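CRISPR-associated endonuclease Cas9 (Campylobacter jejuni subsp. jejuni serotype O:2, PDB 5X2H) cleaves both strands of invading DNA under the guidance of a bound RNA, using separate RuvC-like and HNH nuclease domains. Local coordinates at residues 73-77 with 231-236; 134-139 with 201-206. One frame throughout, in Å; residues are numbered along the deposited sequence.

Contact 1 (73-77 with 231-236); sequences HLKHL and EVLSVA. With nucleotides of chain B.
Val235 lays its CG2 methyl over one face of the His73 imidazole, a CH-pi contact 3.8 Å from the ring centroid, while the ribose of A63 of chain B covers the opposite face. CG of His73 is anti to the backbone N (chi1 -165°), which swings the ring off helix 51-82, the arginine-rich bridge helix of Cas9, into this gap. The axes of segments 73-77 and 231-236 approach to 10.2 Å, nearly antiparallel at 171°, and meet mostly through aliphatic side chains. Leu74 slides past Val235 in the opposite direction, CD2 lying 3.7 Å from Val235 CG1, and its CD1 rests on Ala236 CB. One turn on, Leu77 crosses Glu231 at about a right angle: CD1 packs on Glu231 CB at 3.9 Å and CD2 lies beside the carboxylate. N7 of A63 lies over the centre of the His76 ring, on which Tyr86 stacks, and His76 NE2 donates to A63 OP1 (2.7 Å). Lys75, extended beyond CG, gives NZ to A46 OP1 of chain B and Tyr89 O. Cohesion between the helices is thus largely apolar; the bonds from Lys75 and His76 to phosphate oxygens lie outside the interface, and His73 belongs to both surfaces.

Contact 2 (134-139 with 201-206); sequences RRGYDD and IAQSFL. With nucleotides of chain B; nucleotides of chain C.
Tyr137 and Ala202 form a single beta bridge, joining the loop after helix 121-133 to the residues that lead into helix 203-219, beside the bound guide RNA. Two backbone bonds frame it. Gln203 N donates to Tyr137 O at 2.5 Å, shorter than usual, so the exact length is doubtful, and Tyr137 N makes only a weak bond to Ile201 O. Gln203 supplies the third bond with its side chain: CG anti to the backbone N (chi1 170°) and an extended chain carry the amide alongside Arg135, pointing the same way, and NE2 donates to Gly136 O at 2.9 Å. That acceptor lies in the Gln203 amide plane, but the donor stands above the carbonyl plane, 38° out of it. Arg135 O receives no such donor across the contact; it faces Gln203 CA in a CA-H...O contact of 3.3 Å, and Leu206 CD1 packs against it.

On the RNA side, Gly136 N donates to OP1 of G19 of chain B, while Arg135 NE donates to OP1 of G18 of chain B (2.8 Å), which sits at the edge of the guanidinium; Gln203 OE1 lies over a face of that group. Arg135 NH1 also bonds Tyr238 O, and NH2 a further RNA phosphate. Arg134 sends its own guanidinium away from 201-206 to salt-bridge RNA phosphate. The side chains of Arg134 and Arg135 and the N-H of Gly136 thus hold RNA phosphates. Tyr137 touches both RNA and target DNA, its ring edge at G18 O2' and its OH 2.9 Å from O3' of DA13 of chain C. At the far end one water accepts from both Asp139 N, at 3.2 Å, and Ser204 N, at 2.9 Å.

In the fold
From the N terminus the chain runs along the long bridge helix 51-82, which carries 73-77, and through helix 121-133 into the loop 134-139. After helices 150-162 and 168-175 it returns at 201-206, closing contact 2, then follows helix 203-219 into helix 226-236, whose last turns close contact 1. The smaller loop therefore lies wholly within the larger; neither contains a strand, and both mix helix and coil. Their centres are about 17 Å apart, and Arg135 NH1 of contact 2 joins them by a probable hydrogen bond to Ala236 O of contact 1. Helix 121-133 packs on Leu74 and Val232 of contact 1 and runs directly into 134-139, a helical body consistent with the RNA-binding recognition lobe.

Contact 1 (73-77 with 231-236)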
ATOM      1  N   HIS A  73       3.431 -30.003  -9.030  1.00 45.91           N
ATOM      2  CA  HIS A  73       3.590 -30.354 -10.437  1.00 46.47           C
ATOM      3  C   HIS A  73       4.782 -31.282 -10.637  1.00 46.30           C
ATOM      4  O   HIS A  73       4.696 -32.264 -11.383  1.00 49.23           O
ATOM      5  CB  HIS A  73       3.740 -29.085 -11.273  1.00 40.55           C
ATOM      6  CG  HIS A  73       3.558 -29.300 -12.745  1.00 42.56           C
ATOM      7  ND1 HIS A  73       3.307 -28.266 -13.619  1.00 41.59           N
ATOM      8  CD2 HIS A  73       3.591 -30.427 -13.494  1.00 43.74           C
ATOM      9  CE1 HIS A  73       3.192 -28.746 -14.844  1.00 43.17           C
ATOM     10  NE2 HIS A  73       3.359 -30.055 -14.795  1.00 44.49           N
ATOM     11  N   LEU A  74       5.898 -30.998  -9.967  1.00 46.89           N
ATOM     12  CA  LEU A  74       7.059 -31.875 -10.075  1.00 46.32           C
ATOM     13  C   LEU A  74       6.782 -33.232  -9.444  1.00 48.44           C
ATOM     14  O   LEU A  74       7.186 -34.268  -9.986  1.00 49.90           O
ATOM     15  CB  LEU A  74       8.274 -31.214  -9.433  1.00 42.45           C
ATOM     16  CG  LEU A  74       8.702 -29.912 -10.106  1.00 42.27           C
ATOM     17  CD1 LEU A  74       9.777 -29.240  -9.297  1.00 40.84           C
ATOM     18  CD2 LEU A  74       9.188 -30.174 -11.513  1.00 43.16           C
ATOM     19  N   LYS A  75       6.086 -33.247  -8.302  1.00 46.41           N
ATOM     20  CA  LYS A  75       5.719 -34.516  -7.679  1.00 47.73           C
ATOM     21  C   LYS A  75       4.842 -35.353  -8.601  1.00 51.27           C
ATOM     22  O   LYS A  75       4.944 -36.585  -8.603  1.00 53.23           O
ATOM     23  CB  LYS A  75       5.016 -34.263  -6.344  1.00 44.71           C
ATOM     24  CG  LYS A  75       5.936 -33.698  -5.264  1.00 44.86           C
ATOM     25  CD  LYS A  75       5.164 -33.259  -4.023  1.00 41.55           C
ATOM     26  CE  LYS A  75       6.101 -32.658  -2.980  1.00 40.63           C
ATOM     27  NZ  LYS A  75       5.376 -32.109  -1.796  1.00 39.53           N
ATOM     28  N   HIS A  76       3.983 -34.707  -9.395  1.00 50.42           N
ATOM     29  CA  HIS A  76       3.221 -35.437 -10.404  1.00 49.91           C
ATOM     30  C   HIS A  76       4.145 -36.009 -11.470  1.00 53.17           C
ATOM     31  O   HIS A  76       4.022 -37.179 -11.849  1.00 58.38           O
ATOM     32  CB  HIS A  76       2.175 -34.524 -11.046  1.00 52.91           C
ATOM     33  CG  HIS A  76       0.929 -34.353 -10.233  1.00 51.32           C
ATOM     34  ND1 HIS A  76       0.129 -35.413  -9.862  1.00 50.47           N
ATOM     35  CD2 HIS A  76       0.333 -33.242  -9.740  1.00 47.48           C
ATOM     36  CE1 HIS A  76      -0.901 -34.962  -9.169  1.00 49.50           C
ATOM     37  NE2 HIS A  76      -0.801 -33.647  -9.081  1.00 48.72           N
ATOM     38  N   LEU A  77       5.077 -35.193 -11.970  1.00 52.89           N
ATOM     39  CA  LEU A  77       5.995 -35.661 -13.005  1.00 54.10           C
ATOM     40  C   LEU A  77       6.880 -36.784 -12.485  1.00 51.31           C
ATOM     41  O   LEU A  77       7.123 -37.772 -13.187  1.00 56.38           O
ATOM     42  CB  LEU A  77       6.850 -34.500 -13.516  1.00 49.03           C
ATOM     43  CG  LEU A  77       6.125 -33.317 -14.161  1.00 53.42           C
ATOM     44  CD1 LEU A  77       7.108 -32.204 -14.483  1.00 47.09           C
ATOM     45  CD2 LEU A  77       5.375 -33.754 -15.420  1.00 49.53           C
ATOM     46  N   GLU A 231      10.372 -31.064 -19.130  1.00 64.90           N
ATOM     47  CA  GLU A 231       9.273 -30.625 -18.278  1.00 65.73           C
ATOM     48  C   GLU A 231       9.768 -30.240 -16.889  1.00 61.69           C
ATOM     49  O   GLU A 231       9.339 -29.225 -16.332  1.00 58.59           O
ATOM     50  CB  GLU A 231       8.208 -31.717 -18.184  1.00 72.50           C
ATOM     51  CG  GLU A 231       7.260 -31.763 -19.363  1.00 80.03           C
ATOM     52  CD  GLU A 231       5.900 -32.314 -18.983  1.00 85.25           C
ATOM     53  OE1 GLU A 231       5.685 -33.538 -19.127  1.00 85.83           O
ATOM     54  OE2 GLU A 231       5.050 -31.520 -18.522  1.00 86.55           O
ATOM     55  N   VAL A 232      10.676 -31.035 -16.317  1.00 58.94           N
ATOM     56  CA  VAL A 232      11.181 -30.748 -14.976  1.00 56.47           C
ATOM     57  C   VAL A 232      11.897 -29.404 -14.949  1.00 61.80           C
ATOM     58  O   VAL A 232      11.681 -28.587 -14.046  1.00 64.10           O
ATOM     59  CB  VAL A 232      12.095 -31.891 -14.496  1.00 56.62           C
ATOM     60  CG1 VAL A 232      12.906 -31.454 -13.287  1.00 54.44           C
ATOM     61  CG2 VAL A 232      11.270 -33.125 -14.177  1.00 57.14           C
ATOM     62  N   LEU A 233      12.747 -29.145 -15.945  1.00 62.20           N
ATOM     63  CA  LEU A 233      13.494 -27.892 -15.970  1.00 59.04           C
ATOM     64  C   LEU A 233      12.572 -26.695 -16.159  1.00 55.45           C
ATOM     65  O   LEU A 233      12.716 -25.683 -15.464  1.00 53.73           O
ATOM     66  CB  LEU A 233      14.554 -27.933 -17.071  1.00 58.32           C
ATOM     67  CG  LEU A 233      15.723 -28.890 -16.833  1.00 63.32           C
ATOM     68  CD1 LEU A 233      16.643 -28.908 -18.043  1.00 66.57           C
ATOM     69  CD2 LEU A 233      16.487 -28.504 -15.577  1.00 58.69           C
ATOM     70  N   SER A 234      11.619 -26.786 -17.089  1.00 56.86           N
ATOM     71  CA  SER A 234      10.739 -25.649 -17.343  1.00 62.02           C
ATOM     72  C   SER A 234       9.817 -25.381 -16.158  1.00 54.22           C
ATOM     73  O   SER A 234       9.565 -24.222 -15.815  1.00 52.88           O
ATOM     74  CB  SER A 234       9.925 -25.882 -18.615  1.00 64.16           C
ATOM     75  OG  SER A 234       9.085 -27.014 -18.479  1.00 66.45           O
ATOM     76  N   VAL A 235       9.310 -26.436 -15.517  1.00 58.15           N
ATOM     77  CA  VAL A 235       8.389 -26.251 -14.399  1.00 55.04           C
ATOM     78  C   VAL A 235       9.124 -25.717 -13.173  1.00 50.26           C
ATOM     79  O   VAL A 235       8.628 -24.824 -12.478  1.00 50.29           O
ATOM     80  CB  VAL A 235       7.651 -27.568 -14.089  1.00 54.62           C
ATOM     81  CG1 VAL A 235       6.957 -27.490 -12.737  1.00 51.29           C
ATOM     82  CG2 VAL A 235       6.637 -27.878 -15.184  1.00 55.08           C
ATOM     83  N   ALA A 236      10.318 -26.243 -12.894  1.00 50.21           N
ATOM     84  CA  ALA A 236      11.031 -25.849 -11.683  1.00 51.56           C
ATOM     85  C   ALA A 236      11.493 -24.398 -11.735  1.00 52.07           C
ATOM     86  O   ALA A 236      11.587 -23.743 -10.690  1.00 49.54           O
ATOM     87  CB  ALA A 236      12.225 -26.772 -11.446  1.00 48.82           C
TER
ATOM     88  P     A B  63      -2.101 -30.254  -8.332  1.00 46.75           P
ATOM     89  OP1   A B  63      -2.433 -31.677  -8.076  1.00 44.06           O
ATOM     90  OP2   A B  63      -1.913 -29.331  -7.182  1.00 45.29           O
ATOM     91  O5'   A B  63      -0.787 -30.178  -9.234  1.00 44.52           O
ATOM     92  C5'   A B  63      -0.245 -28.922  -9.628  1.00 42.16           C
ATOM     93  C4'   A B  63      -0.060 -28.831 -11.124  1.00 44.51           C
ATOM     94  O4'   A B  63       0.572 -30.050 -11.596  1.00 47.96           O
ATOM     95  C3'   A B  63      -1.334 -28.718 -11.957  1.00 44.79           C
ATOM     96  O3'   A B  63      -1.837 -27.397 -12.122  1.00 46.54           O
ATOM     97  C2'   A B  63      -0.930 -29.338 -13.292  1.00 46.19           C
ATOM     98  O2'   A B  63      -0.228 -28.399 -14.095  1.00 46.81           O
ATOM     99  C1'   A B  63       0.048 -30.421 -12.851  1.00 45.81           C
ATOM    100  N9    A B  63      -0.601 -31.739 -12.724  1.00 45.99           N
ATOM    101  C8    A B  63      -1.743 -32.060 -12.029  1.00 46.97           C
ATOM    102  N7    A B  63      -2.068 -33.328 -12.105  1.00 49.81           N
ATOM    103  C5    A B  63      -1.069 -33.877 -12.895  1.00 45.55           C
ATOM    104  C6    A B  63      -0.842 -35.185 -13.342  1.00 49.47           C
ATOM    105  N6    A B  63      -1.642 -36.207 -13.035  1.00 51.69           N
ATOM    106  N1    A B  63       0.241 -35.404 -14.121  1.00 50.55           N
ATOM    107  C2    A B  63       1.036 -34.368 -14.420  1.00 46.46           C
ATOM    108  N3    A B  63       0.926 -33.091 -14.058  1.00 48.02           N
ATOM    109  C4    A B  63      -0.159 -32.913 -13.284  1.00 48.13           C
ATOM    110  P     A B  46       7.481 -30.155   0.967  1.00 45.85           P
ATOM    111  OP1   A B  46       6.827 -30.398  -0.344  1.00 45.65           O
ATOM    112  OP2   A B  46       8.377 -28.983   1.147  1.00 39.17           O
ATOM    113  O5'   A B  46       6.329 -30.059   2.060  1.00 45.88           O
ATOM    114  C5'   A B  46       5.341 -31.072   2.164  1.00 45.36           C
ATOM    115  C4'   A B  46       4.487 -30.878   3.389  1.00 46.31           C
ATOM    116  O4'   A B  46       5.283 -31.096   4.584  1.00 45.75           O
ATOM    117  C3'   A B  46       3.919 -29.483   3.581  1.00 42.86           C
ATOM    118  O3'   A B  46       2.769 -29.238   2.796  1.00 41.02           O
ATOM    119  C2'   A B  46       3.656 -29.439   5.078  1.00 42.64           C
ATOM    120  O2'   A B  46       2.472 -30.153   5.399  1.00 44.64           O
ATOM    121  C1'   A B  46       4.855 -30.223   5.610  1.00 44.00           C
ATOM    122  N9    A B  46       5.968 -29.325   5.968  1.00 45.07           N
ATOM    123  C8    A B  46       7.092 -29.019   5.242  1.00 47.63           C
ATOM    124  N7    A B  46       7.894 -28.170   5.841  1.00 47.12           N
ATOM    125  C5    A B  46       7.252 -27.894   7.041  1.00 47.25           C
ATOM    126  C6    A B  46       7.583 -27.069   8.134  1.00 46.18           C
ATOM    127  N6    A B  46       8.691 -26.326   8.201  1.00 43.61           N
ATOM    128  N1    A B  46       6.719 -27.026   9.172  1.00 46.01           N
ATOM    129  C2    A B  46       5.605 -27.765   9.112  1.00 47.43           C
ATOM    130  N3    A B  46       5.183 -28.576   8.144  1.00 48.13           N
ATOM    131  C4    A B  46       6.063 -28.596   7.126  1.00 47.44           C
TER

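Contact 2 (134-139 with 201-206)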
ATOM      1  N   ARG A 134      14.069 -24.381  -3.144  1.00 37.75           N
ATOM      2  CA  ARG A 134      14.851 -23.156  -2.954  1.00 39.56           C
ATOM      3  C   ARG A 134      15.775 -23.023  -4.160  1.00 42.72           C
ATOM      4  O   ARG A 134      16.945 -23.408  -4.113  1.00 44.80           O
ATOM      5  CB  ARG A 134      15.615 -23.187  -1.627  1.00 38.79           C
ATOM      6  CG  ARG A 134      14.716 -22.949  -0.417  1.00 40.14           C
ATOM      7  CD  ARG A 134      15.451 -23.160   0.900  1.00 42.65           C
ATOM      8  NE  ARG A 134      15.833 -24.555   1.090  1.00 42.30           N
ATOM      9  CZ  ARG A 134      15.007 -25.501   1.529  1.00 43.33           C
ATOM     10  NH1 ARG A 134      13.748 -25.203   1.822  1.00 35.92           N
ATOM     11  NH2 ARG A 134      15.444 -26.747   1.673  1.00 40.44           N
ATOM     12  N   ARG A 135      15.236 -22.466  -5.244  1.00 43.65           N
ATOM     13  CA  ARG A 135      15.937 -22.410  -6.520  1.00 46.65           C
ATOM     14  C   ARG A 135      16.891 -21.227  -6.631  1.00 47.42           C
ATOM     15  O   ARG A 135      17.516 -21.060  -7.682  1.00 49.49           O
ATOM     16  CB  ARG A 135      14.925 -22.375  -7.673  1.00 45.44           C
ATOM     17  CG  ARG A 135      13.901 -21.255  -7.582  1.00 43.93           C
ATOM     18  CD  ARG A 135      12.883 -21.333  -8.717  1.00 47.32           C
ATOM     19  NE  ARG A 135      11.920 -20.236  -8.670  1.00 46.30           N
ATOM     20  CZ  ARG A 135      10.922 -20.073  -9.533  1.00 49.43           C
ATOM     21  NH1 ARG A 135      10.742 -20.944 -10.521  1.00 51.49           N
ATOM     22  NH2 ARG A 135      10.098 -19.040  -9.407  1.00 47.52           N
ATOM     23  N   GLY A 136      17.024 -20.412  -5.590  1.00 46.43           N
ATOM     24  CA  GLY A 136      17.995 -19.340  -5.581  1.00 44.48           C
ATOM     25  C   GLY A 136      17.496 -18.079  -6.260  1.00 42.07           C
ATOM     26  O   GLY A 136      16.431 -18.034  -6.878  1.00 43.43           O
ATOM     27  N   TYR A 137      18.305 -17.029  -6.147  1.00 43.15           N
ATOM     28  CA  TYR A 137      17.929 -15.718  -6.656  1.00 46.30           C
ATOM     29  C   TYR A 137      18.217 -15.598  -8.148  1.00 50.81           C
ATOM     30  O   TYR A 137      19.287 -15.987  -8.624  1.00 51.17           O
ATOM     31  CB  TYR A 137      18.670 -14.620  -5.895  1.00 48.17           C
ATOM     32  CG  TYR A 137      18.465 -13.251  -6.492  1.00 53.55           C
ATOM     33  CD1 TYR A 137      17.249 -12.596  -6.365  1.00 50.71           C
ATOM     34  CD2 TYR A 137      19.483 -12.620  -7.194  1.00 58.85           C
ATOM     35  CE1 TYR A 137      17.054 -11.345  -6.916  1.00 54.42           C
ATOM     36  CE2 TYR A 137      19.296 -11.371  -7.748  1.00 60.18           C
ATOM     37  CZ  TYR A 137      18.082 -10.739  -7.607  1.00 58.85           C
ATOM     38  OH  TYR A 137      17.900  -9.495  -8.161  1.00 63.42           O
ATOM     39  N   ASP A 138      17.258 -15.033  -8.883  1.00 52.94           N
ATOM     40  CA  ASP A 138      17.361 -14.875 -10.334  1.00 56.96           C
ATOM     41  C   ASP A 138      18.064 -13.556 -10.630  1.00 60.41           C
ATOM     42  O   ASP A 138      17.440 -12.500 -10.734  1.00 62.61           O
ATOM     43  CB  ASP A 138      15.978 -14.931 -10.972  1.00 59.41           C
ATOM     44  CG  ASP A 138      16.029 -14.897 -12.490  1.00 62.93           C
ATOM     45  OD1 ASP A 138      17.119 -15.117 -13.062  1.00 65.71           O
ATOM     46  OD2 ASP A 138      14.973 -14.647 -13.110  1.00 63.45           O
ATOM     47  N   ASP A 139      19.389 -13.618 -10.781  1.00 63.11           N
ATOM     48  CA  ASP A 139      20.206 -12.426 -11.010  1.00 69.27           C
ATOM     49  C   ASP A 139      20.028 -11.977 -12.458  1.00 73.96           C
ATOM     50  O   ASP A 139      20.806 -12.313 -13.354  1.00 73.44           O
ATOM     51  CB  ASP A 139      21.666 -12.708 -10.684  1.00 72.66           C
ATOM     52  CG  ASP A 139      22.506 -11.448 -10.632  1.00 76.92           C
ATOM     53  OD1 ASP A 139      21.923 -10.345 -10.583  1.00 77.41           O
ATOM     54  OD2 ASP A 139      23.750 -11.562 -10.645  1.00 80.16           O
ATOM     55  N   ILE A 201      23.022 -17.956  -3.515  1.00 51.22           N
ATOM     56  CA  ILE A 201      23.646 -18.357  -4.771  1.00 53.94           C
ATOM     57  C   ILE A 201      22.674 -18.080  -5.910  1.00 56.27           C
ATOM     58  O   ILE A 201      21.477 -18.365  -5.797  1.00 55.92           O
ATOM     59  CB  ILE A 201      24.055 -19.845  -4.750  1.00 58.04           C
ATOM     60  CG1 ILE A 201      25.086 -20.094  -3.648  1.00 59.78           C
ATOM     61  CG2 ILE A 201      24.602 -20.277  -6.105  1.00 61.53           C
ATOM     62  CD1 ILE A 201      25.546 -21.529  -3.555  1.00 59.87           C
ATOM     63  N   ALA A 202      23.194 -17.524  -7.005  1.00 57.94           N
ATOM     64  CA  ALA A 202      22.353 -17.157  -8.139  1.00 54.43           C
ATOM     65  C   ALA A 202      21.627 -18.373  -8.701  1.00 52.03           C
ATOM     66  O   ALA A 202      22.190 -19.467  -8.803  1.00 52.11           O
ATOM     67  CB  ALA A 202      23.194 -16.498  -9.234  1.00 53.66           C
ATOM     68  N   GLN A 203      20.365 -18.163  -9.082  1.00 50.75           N
ATOM     69  CA  GLN A 203      19.511 -19.259  -9.528  1.00 50.00           C
ATOM     70  C   GLN A 203      20.078 -19.976 -10.751  1.00 54.52           C
ATOM     71  O   GLN A 203      19.885 -21.189 -10.899  1.00 54.32           O
ATOM     72  CB  GLN A 203      18.106 -18.719  -9.813  1.00 47.24           C
ATOM     73  CG  GLN A 203      17.171 -19.694 -10.505  1.00 48.04           C
ATOM     74  CD  GLN A 203      15.748 -19.181 -10.565  1.00 47.90           C
ATOM     75  OE1 GLN A 203      15.085 -19.280 -11.596  1.00 49.08           O
ATOM     76  NE2 GLN A 203      15.268 -18.629  -9.455  1.00 44.46           N
ATOM     77  N   SER A 204      20.788 -19.257 -11.626  1.00 50.58           N
ATOM     78  CA  SER A 204      21.312 -19.877 -12.839  1.00 58.02           C
ATOM     79  C   SER A 204      22.296 -20.999 -12.528  1.00 61.26           C
ATOM     80  O   SER A 204      22.409 -21.955 -13.304  1.00 60.70           O
ATOM     81  CB  SER A 204      21.978 -18.826 -13.726  1.00 54.12           C
ATOM     82  OG  SER A 204      23.132 -18.289 -13.104  1.00 56.72           O
ATOM     83  N   PHE A 205      23.014 -20.904 -11.406  1.00 61.44           N
ATOM     84  CA  PHE A 205      23.939 -21.973 -11.041  1.00 61.61           C
ATOM     85  C   PHE A 205      23.199 -23.228 -10.599  1.00 57.70           C
ATOM     86  O   PHE A 205      23.663 -24.343 -10.861  1.00 58.32           O
ATOM     87  CB  PHE A 205      24.895 -21.503  -9.945  1.00 60.68           C
ATOM     88  CG  PHE A 205      25.908 -20.496 -10.415  1.00 63.13           C
ATOM     89  CD1 PHE A 205      26.853 -20.842 -11.366  1.00 65.95           C
ATOM     90  CD2 PHE A 205      25.919 -19.209  -9.902  1.00 63.32           C
ATOM     91  CE1 PHE A 205      27.788 -19.922 -11.804  1.00 68.06           C
ATOM     92  CE2 PHE A 205      26.851 -18.284 -10.335  1.00 66.19           C
ATOM     93  CZ  PHE A 205      27.788 -18.641 -11.288  1.00 68.55           C
ATOM     94  N   LEU A 206      22.052 -23.071  -9.938  1.00 55.39           N
ATOM     95  CA  LEU A 206      21.270 -24.238  -9.547  1.00 53.77           C
ATOM     96  C   LEU A 206      20.574 -24.869 -10.746  1.00 54.64           C
ATOM     97  O   LEU A 206      20.342 -26.083 -10.760  1.00 54.00           O
ATOM     98  CB  LEU A 206      20.261 -23.851  -8.466  1.00 51.65           C
ATOM     99  CG  LEU A 206      20.887 -23.564  -7.097  1.00 47.46           C
ATOM    100  CD1 LEU A 206      20.205 -22.404  -6.424  1.00 47.65           C
ATOM    101  CD2 LEU A 206      20.832 -24.799  -6.210  1.00 46.41           C
TER
ATOM    102  P     G B  18      10.858 -17.850  -5.703  1.00 37.58           P
ATOM    103  OP1   G B  18      11.166 -19.228  -6.162  1.00 39.22           O
ATOM    104  OP2   G B  18       9.682 -17.613  -4.826  1.00 36.82           O
ATOM    105  O5'   G B  18      12.146 -17.270  -4.974  1.00 37.97           O
ATOM    106  C5'   G B  18      13.388 -17.221  -5.658  1.00 40.38           C
ATOM    107  C4'   G B  18      14.420 -16.447  -4.883  1.00 40.18           C
ATOM    108  O4'   G B  18      13.965 -15.085  -4.665  1.00 41.23           O
ATOM    109  C3'   G B  18      14.723 -16.951  -3.485  1.00 40.67           C
ATOM    110  O3'   G B  18      15.578 -18.080  -3.475  1.00 41.22           O
ATOM    111  C2'   G B  18      15.326 -15.719  -2.828  1.00 40.65           C
ATOM    112  O2'   G B  18      16.661 -15.523  -3.269  1.00 41.92           O
ATOM    113  C1'   G B  18      14.459 -14.614  -3.427  1.00 40.39           C
ATOM    114  N9    G B  18      13.326 -14.299  -2.541  1.00 43.36           N
ATOM    115  C8    G B  18      12.015 -14.692  -2.663  1.00 41.43           C
ATOM    116  N7    G B  18      11.267 -14.253  -1.688  1.00 41.38           N
ATOM    117  C5    G B  18      12.138 -13.540  -0.871  1.00 41.55           C
ATOM    118  C6    G B  18      11.902 -12.832   0.336  1.00 38.12           C
ATOM    119  O6    G B  18      10.832 -12.702   0.939  1.00 35.45           O
ATOM    120  N1    G B  18      13.066 -12.246   0.830  1.00 34.78           N
ATOM    121  C2    G B  18      14.303 -12.334   0.232  1.00 37.87           C
ATOM    122  N2    G B  18      15.319 -11.709   0.846  1.00 36.66           N
ATOM    123  N3    G B  18      14.534 -12.994  -0.893  1.00 34.37           N
ATOM    124  C4    G B  18      13.414 -13.565  -1.383  1.00 44.17           C
ATOM    125  P     G B  19      15.407 -19.219  -2.353  1.00 39.88           P
ATOM    126  OP1   G B  19      16.434 -20.254  -2.636  1.00 46.97           O
ATOM    127  OP2   G B  19      13.982 -19.621  -2.269  1.00 40.64           O
ATOM    128  O5'   G B  19      15.814 -18.480  -1.001  1.00 41.39           O
ATOM    129  C5'   G B  19      17.138 -18.000  -0.831  1.00 41.31           C
ATOM    130  C4'   G B  19      17.314 -17.184   0.427  1.00 39.45           C
ATOM    131  O4'   G B  19      16.481 -15.995   0.410  1.00 38.89           O
ATOM    132  C3'   G B  19      16.950 -17.832   1.747  1.00 38.74           C
ATOM    133  O3'   G B  19      17.864 -18.826   2.174  1.00 39.03           O
ATOM    134  C2'   G B  19      16.882 -16.623   2.667  1.00 39.87           C
ATOM    135  O2'   G B  19      18.189 -16.162   2.968  1.00 45.50           O
ATOM    136  C1'   G B  19      16.219 -15.595   1.746  1.00 40.97           C
ATOM    137  N9    G B  19      14.765 -15.538   1.987  1.00 40.75           N
ATOM    138  C8    G B  19      13.764 -16.238   1.361  1.00 41.54           C
ATOM    139  N7    G B  19      12.579 -15.976   1.841  1.00 33.12           N
ATOM    140  C5    G B  19      12.812 -15.056   2.854  1.00 39.10           C
ATOM    141  C6    G B  19      11.912 -14.406   3.739  1.00 39.01           C
ATOM    142  O6    G B  19      10.683 -14.514   3.800  1.00 43.43           O
ATOM    143  N1    G B  19      12.568 -13.552   4.618  1.00 39.15           N
ATOM    144  C2    G B  19      13.924 -13.347   4.652  1.00 40.19           C
ATOM    145  N2    G B  19      14.368 -12.482   5.580  1.00 35.46           N
ATOM    146  N3    G B  19      14.776 -13.950   3.830  1.00 41.71           N
ATOM    147  C4    G B  19      14.156 -14.782   2.963  1.00 40.45           C
TER
ATOM    148  P    DA C  13      19.898  -6.576  -1.991  1.00 52.31           P
ATOM    149  OP1  DA C  13      21.266  -7.082  -2.231  1.00 53.71           O
ATOM    150  OP2  DA C  13      19.675  -5.166  -1.597  1.00 51.45           O
ATOM    151  O5'  DA C  13      19.024  -6.864  -3.292  1.00 48.65           O
ATOM    152  C5'  DA C  13      19.123  -8.120  -3.938  1.00 45.08           C
ATOM    153  C4'  DA C  13      18.489  -8.067  -5.312  1.00 43.58           C
ATOM    154  O4'  DA C  13      17.081  -8.401  -5.212  1.00 41.47           O
ATOM    155  C3'  DA C  13      18.558  -6.705  -6.007  1.00 46.82           C
ATOM    156  O3'  DA C  13      18.914  -6.883  -7.372  1.00 50.35           O
ATOM    157  C2'  DA C  13      17.140  -6.157  -5.856  1.00 42.54           C
ATOM    158  C1'  DA C  13      16.317  -7.432  -5.892  1.00 43.51           C
ATOM    159  N9   DA C  13      15.026  -7.322  -5.219  1.00 47.45           N
ATOM    160  C8   DA C  13      14.763  -6.690  -4.033  1.00 48.07           C
ATOM    161  N7   DA C  13      13.504  -6.763  -3.665  1.00 46.08           N
ATOM    162  C5   DA C  13      12.904  -7.500  -4.673  1.00 46.39           C
ATOM    163  C6   DA C  13      11.578  -7.931  -4.876  1.00 43.70           C
ATOM    164  N6   DA C  13      10.580  -7.662  -4.030  1.00 40.12           N
ATOM    165  N1   DA C  13      11.317  -8.650  -5.988  1.00 45.24           N
ATOM    166  C2   DA C  13      12.317  -8.915  -6.835  1.00 45.53           C
ATOM    167  N3   DA C  13      13.599  -8.564  -6.751  1.00 46.14           N
ATOM    168  C4   DA C  13      13.829  -7.856  -5.637  1.00 46.05           C
TER
HETATM  169  O   HOH W   1      20.675 -16.328 -11.769  1.00 44.83           O